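Long-range contact in type C neurotoxin (Clostridium botulinum, PDB 3PME), which probably binds gangliosides and membrane lipids at the nerve-cell surface, as the receptor-binding part of a C/D mosaic botulinum neurotoxin: residues Asn68-Lys79 with Thr137-Asn148. Sequence-based numbering, arbitrary orientation.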
loop_
_atom_site.group_PDB
_atom_site.type_symbol
_atom_site.label_atom_id
_atom_site.label_comp_id
_atom_site.label_asym_id
_atom_site.label_seq_id
_atom_site.Cartn_x
_atom_site.Cartn_y
_atom_site.Cartn_z
ATOM N N ASN A 68 16.318 -20.343 -16.332
ATOM C CA ASN A 68 16.191 -19.106 -15.570
ATOM C C ASN A 68 14.838 -18.435 -15.754
ATOM O O ASN A 68 14.281 -18.420 -16.851
ATOM C CB ASN A 68 17.327 -18.128 -15.905
ATOM C CG ASN A 68 17.606 -18.023 -17.399
ATOM O OD1 ASN A 68 16.691 -17.905 -18.218
ATOM N ND2 ASN A 68 18.891 -18.064 -17.759
ATOM N N SER A 69 14.301 -17.877 -14.671
ATOM C CA SER A 69 12.994 -17.243 -14.742
ATOM C C SER A 69 12.867 -16.201 -13.653
ATOM O O SER A 69 13.659 -16.169 -12.711
ATOM C CB SER A 69 11.894 -18.278 -14.525
ATOM O OG SER A 69 11.936 -18.735 -13.183
ATOM N N SER A 70 11.848 -15.360 -13.788
ATOM C CA SER A 70 11.457 -14.452 -12.722
ATOM C C SER A 70 9.942 -14.456 -12.615
ATOM O O SER A 70 9.233 -14.608 -13.611
ATOM C CB SER A 70 11.960 -13.034 -12.983
ATOM O OG SER A 70 13.373 -13.022 -13.195
ATOM N N VAL A 71 9.449 -14.286 -11.399
ATOM C CA VAL A 71 8.025 -14.176 -11.178
ATOM C C VAL A 71 7.824 -12.877 -10.408
ATOM O O VAL A 71 8.515 -12.648 -9.421
ATOM C CB VAL A 71 7.507 -15.355 -10.345
ATOM C CG1 VAL A 71 6.035 -15.172 -10.067
ATOM C CG2 VAL A 71 7.789 -16.701 -11.066
ATOM N N SER A 72 6.917 -12.014 -10.857
ATOM C CA SER A 72 6.649 -10.787 -10.117
ATOM C C SER A 72 5.152 -10.562 -9.952
ATOM O O SER A 72 4.364 -10.952 -10.799
ATOM C CB SER A 72 7.299 -9.579 -10.790
ATOM O OG SER A 72 6.647 -9.250 -12.008
ATOM N N PHE A 73 4.767 -9.944 -8.840
ATOM C CA PHE A 73 3.363 -9.619 -8.580
ATOM C C PHE A 73 3.320 -8.807 -7.309
ATOM O O PHE A 73 4.288 -8.802 -6.552
ATOM C CB PHE A 73 2.528 -10.890 -8.375
ATOM C CG PHE A 73 3.046 -11.798 -7.282
ATOM C CD1 PHE A 73 4.011 -12.758 -7.567
ATOM C CD2 PHE A 73 2.567 -11.705 -5.984
ATOM C CE1 PHE A 73 4.500 -13.594 -6.577
ATOM C CE2 PHE A 73 3.045 -12.540 -4.978
ATOM C CZ PHE A 73 4.029 -13.496 -5.276
ATOM N N TRP A 74 2.204 -8.119 -7.066
ATOM C CA TRP A 74 1.985 -7.481 -5.772
ATOM C C TRP A 74 0.974 -8.317 -5.015
ATOM O O TRP A 74 0.107 -8.952 -5.614
ATOM C CB TRP A 74 1.421 -6.062 -5.935
ATOM C CG TRP A 74 2.277 -5.156 -6.741
ATOM C CD1 TRP A 74 2.586 -5.278 -8.066
ATOM C CD2 TRP A 74 2.934 -3.972 -6.281
ATOM N NE1 TRP A 74 3.392 -4.245 -8.455
ATOM C CE2 TRP A 74 3.630 -3.430 -7.378
ATOM C CE3 TRP A 74 2.996 -3.312 -5.045
ATOM C CZ2 TRP A 74 4.389 -2.264 -7.277
ATOM C CZ3 TRP A 74 3.745 -2.149 -4.946
ATOM C CH2 TRP A 74 4.430 -1.636 -6.056
ATOM N N ILE A 75 1.054 -8.295 -3.692
ATOM C CA ILE A 75 0.112 -9.034 -2.872
ATOM C C ILE A 75 -0.289 -8.188 -1.651
ATOM O O ILE A 75 0.481 -7.342 -1.183
ATOM C CB ILE A 75 0.707 -10.411 -2.459
ATOM C CG1 ILE A 75 -0.365 -11.336 -1.864
ATOM C CG2 ILE A 75 1.933 -10.233 -1.548
ATOM C CD1 ILE A 75 0.070 -12.810 -1.823
ATOM N N LYS A 76 -1.503 -8.434 -1.168
ATOM C CA LYS A 76 -2.082 -7.714 -0.036
ATOM C C LYS A 76 -2.879 -8.759 0.735
ATOM O O LYS A 76 -3.816 -9.345 0.194
ATOM C CB LYS A 76 -2.996 -6.595 -0.541
ATOM C CG LYS A 76 -3.752 -5.859 0.550
ATOM C CD LYS A 76 -4.496 -4.672 -0.058
ATOM C CE LYS A 76 -5.335 -3.924 0.990
ATOM N NZ LYS A 76 -6.545 -4.709 1.363
ATOM N N ILE A 77 -2.483 -9.024 1.980
ATOM C CA ILE A 77 -3.022 -10.141 2.752
ATOM C C ILE A 77 -3.762 -9.618 3.991
ATOM O O ILE A 77 -3.192 -8.901 4.797
ATOM C CB ILE A 77 -1.910 -11.139 3.150
ATOM C CG1 ILE A 77 -1.124 -11.575 1.910
ATOM C CG2 ILE A 77 -2.502 -12.363 3.828
ATOM C CD1 ILE A 77 0.260 -12.106 2.235
ATOM N N SER A 78 -5.039 -9.960 4.124
ATOM C CA SER A 78 -5.843 -9.424 5.218
ATOM C C SER A 78 -5.251 -9.707 6.595
ATOM O O SER A 78 -4.471 -10.643 6.779
ATOM C CB SER A 78 -7.282 -9.947 5.140
ATOM O OG SER A 78 -7.380 -11.280 5.623
ATOM N N LYS A 79 -5.618 -8.879 7.561
ATOM C CA LYS A 79 -5.165 -9.073 8.931
ATOM C C LYS A 79 -5.540 -10.452 9.471
ATOM O O LYS A 79 -4.707 -11.132 10.075
ATOM C CB LYS A 79 -5.726 -7.974 9.840
ATOM C CG LYS A 79 -5.446 -8.212 11.320
ATOM C CD LYS A 79 -5.956 -7.063 12.205
ATOM C CE LYS A 79 -7.448 -6.851 12.054
ATOM N NZ LYS A 79 -7.980 -5.843 13.025
ATOM N N THR A 137 1.172 -6.149 7.084
ATOM C CA THR A 137 -0.151 -6.750 7.209
ATOM C C THR A 137 -1.199 -5.881 6.497
ATOM O O THR A 137 -1.331 -4.695 6.790
ATOM C CB THR A 137 -0.549 -6.948 8.684
ATOM O OG1 THR A 137 0.392 -7.824 9.321
ATOM C CG2 THR A 137 -1.929 -7.581 8.759
ATOM N N ASN A 138 -1.930 -6.497 5.564
ATOM C CA ASN A 138 -2.944 -5.844 4.734
ATOM C C ASN A 138 -2.450 -4.671 3.894
ATOM O O ASN A 138 -3.246 -3.811 3.488
ATOM C CB ASN A 138 -4.162 -5.401 5.563
ATOM C CG ASN A 138 -5.381 -5.152 4.698
ATOM O OD1 ASN A 138 -5.683 -5.949 3.802
ATOM N ND2 ASN A 138 -6.109 -4.062 4.978
ATOM N N LYS A 139 -1.148 -4.627 3.627
ATOM C CA LYS A 139 -0.574 -3.592 2.779
ATOM C C LYS A 139 -0.097 -4.233 1.489
ATOM O O LYS A 139 0.434 -5.339 1.508
ATOM C CB LYS A 139 0.611 -2.903 3.467
ATOM C CG LYS A 139 0.227 -2.176 4.730
ATOM C CD LYS A 139 1.404 -1.453 5.338
ATOM C CE LYS A 139 0.992 -0.803 6.656
ATOM N NZ LYS A 139 2.184 -0.379 7.437
ATOM N N TRP A 140 -0.316 -3.565 0.366
ATOM C CA TRP A 140 0.257 -4.053 -0.891
ATOM C C TRP A 140 1.774 -4.029 -0.804
ATOM O O TRP A 140 2.352 -2.997 -0.479
ATOM C CB TRP A 140 -0.128 -3.134 -2.034
ATOM C CG TRP A 140 -1.568 -3.190 -2.463
ATOM C CD1 TRP A 140 -2.562 -2.305 -2.143
ATOM C CD2 TRP A 140 -2.162 -4.164 -3.323
ATOM N NE1 TRP A 140 -3.738 -2.674 -2.758
ATOM C CE2 TRP A 140 -3.515 -3.804 -3.499
ATOM C CE3 TRP A 140 -1.674 -5.301 -3.978
ATOM C CZ2 TRP A 140 -4.394 -4.557 -4.280
ATOM C CZ3 TRP A 140 -2.542 -6.035 -4.765
ATOM C CH2 TRP A 140 -3.884 -5.662 -4.908
ATOM N N PHE A 141 2.419 -5.153 -1.113
ATOM C CA PHE A 141 3.868 -5.131 -1.328
ATOM C C PHE A 141 4.232 -5.893 -2.594
ATOM O O PHE A 141 3.487 -6.770 -3.032
ATOM C CB PHE A 141 4.667 -5.593 -0.096
ATOM C CG PHE A 141 4.384 -7.003 0.352
ATOM C CD1 PHE A 141 3.344 -7.276 1.228
ATOM C CD2 PHE A 141 5.220 -8.056 -0.027
ATOM C CE1 PHE A 141 3.101 -8.570 1.675
ATOM C CE2 PHE A 141 4.995 -9.356 0.420
ATOM C CZ PHE A 141 3.935 -9.618 1.275
ATOM N N PHE A 142 5.349 -5.501 -3.193
ATOM C CA PHE A 142 5.794 -6.040 -4.482
ATOM C C PHE A 142 6.776 -7.195 -4.269
ATOM O O PHE A 142 7.807 -7.051 -3.595
ATOM C CB PHE A 142 6.434 -4.926 -5.308
ATOM C CG PHE A 142 6.931 -5.375 -6.656
ATOM C CD1 PHE A 142 6.066 -5.976 -7.562
ATOM C CD2 PHE A 142 8.258 -5.177 -7.017
ATOM C CE1 PHE A 142 6.520 -6.389 -8.815
ATOM C CE2 PHE A 142 8.716 -5.577 -8.262
ATOM C CZ PHE A 142 7.847 -6.182 -9.163
ATOM N N VAL A 143 6.438 -8.338 -4.848
ATOM C CA VAL A 143 7.263 -9.538 -4.719
ATOM C C VAL A 143 7.936 -9.838 -6.045
ATOM O O VAL A 143 7.330 -9.695 -7.117
ATOM C CB VAL A 143 6.406 -10.758 -4.307
ATOM C CG1 VAL A 143 7.246 -12.050 -4.279
ATOM C CG2 VAL A 143 5.740 -10.506 -2.953
ATOM N N THR A 144 9.196 -10.252 -5.983
ATOM C CA THR A 144 9.857 -10.752 -7.183
ATOM C C THR A 144 10.729 -11.919 -6.786
ATOM O O THR A 144 11.549 -11.814 -5.863
ATOM C CB THR A 144 10.734 -9.706 -7.881
ATOM O OG1 THR A 144 10.025 -8.467 -7.991
ATOM C CG2 THR A 144 11.104 -10.202 -9.280
ATOM N N ILE A 145 10.524 -13.033 -7.472
ATOM C CA ILE A 145 11.347 -14.220 -7.274
ATOM C C ILE A 145 12.166 -14.435 -8.536
ATOM O O ILE A 145 11.595 -14.499 -9.622
ATOM C CB ILE A 145 10.490 -15.483 -7.084
ATOM C CG1 ILE A 145 9.404 -15.280 -6.024
ATOM C CG2 ILE A 145 11.386 -16.684 -6.737
ATOM C CD1 ILE A 145 9.943 -15.055 -4.684
ATOM N N THR A 146 13.491 -14.540 -8.407
ATOM C CA THR A 146 14.303 -14.966 -9.555
ATOM C C THR A 146 14.811 -16.383 -9.296
ATOM O O THR A 146 15.085 -16.763 -8.151
ATOM C CB THR A 146 15.479 -14.002 -9.875
ATOM O OG1 THR A 146 16.434 -14.016 -8.801
ATOM C CG2 THR A 146 14.978 -12.571 -10.089
ATOM N N ASN A 147 14.903 -17.167 -10.366
ATOM C CA ASN A 147 15.336 -18.556 -10.260
ATOM C C ASN A 147 16.404 -18.828 -11.291
ATOM O O ASN A 147 16.238 -18.501 -12.454
ATOM C CB ASN A 147 14.166 -19.507 -10.523
ATOM C CG ASN A 147 13.003 -19.293 -9.572
ATOM O OD1 ASN A 147 13.026 -19.746 -8.429
ATOM N ND2 ASN A 147 11.969 -18.613 -10.049
ATOM N N ASN A 148 17.505 -19.427 -10.863
ATOM C CA ASN A 148 18.499 -19.880 -11.820
ATOM C C ASN A 148 19.014 -21.255 -11.425
ATOM O O ASN A 148 19.580 -21.444 -10.347
ATOM C CB ASN A 148 19.647 -18.876 -11.964
ATOM C CG ASN A 148 20.440 -19.087 -13.236
ATOM O OD1 ASN A 148 20.843 -20.208 -13.551
ATOM N ND2 ASN A 148 20.663 -18.012 -13.983
HETATM O O HOH W 1 -0.093 -7.674 2.843
#
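Lys76 lies extended over the indole of Trp140, its CD sitting 3.6 Å from the centroid of the five-membered ring, 17° off the ring normal. With CG anti to the backbone N (chi1 175°) the chain runs straight as far as CE, then bends at its last torsion and brings NZ to Asn138 OD1, 2.9 Å away. That bond comes from above the amide's carbonyl plane, and NZ also forms a salt bridge with Asp409. Lysine suits the place because its methylenes pack on an aromatic face while its tip meets oxygen acceptors. Two residues earlier in the strand, Trp74 receives Phe142 CB over its six-membered ring, 3.6 Å from the centroid; the planes of the Phe142 ring and the indole's five-membered ring meet obliquely at 40°, and Phe142 CD1 comes within 3.3 Å of Trp74 NE1. Trp74 NE1 hydrogen-bonds to Gln217 OE1 on helix 207-218.

Strands 68-77 and 141-148 are antiparallel neighbours in the concanavalin-like jelly roll of the N-terminal receptor-binding subdomain, with strand 193-201 on the other side of 68-77. On the face opposite Trp74 and Phe142, Val143 CB lies 4.0 Å from the Phe73 ring centroid and Ile75 CG2 3.8 Å from that of Phe141, CH-pi contacts in which beta-branched side chains lay a methine or methyl over a flat ring. Beyond the regular ladder a water accepts from Ile77 N and donates to Lys139 O, bridging backbones that have drawn apart.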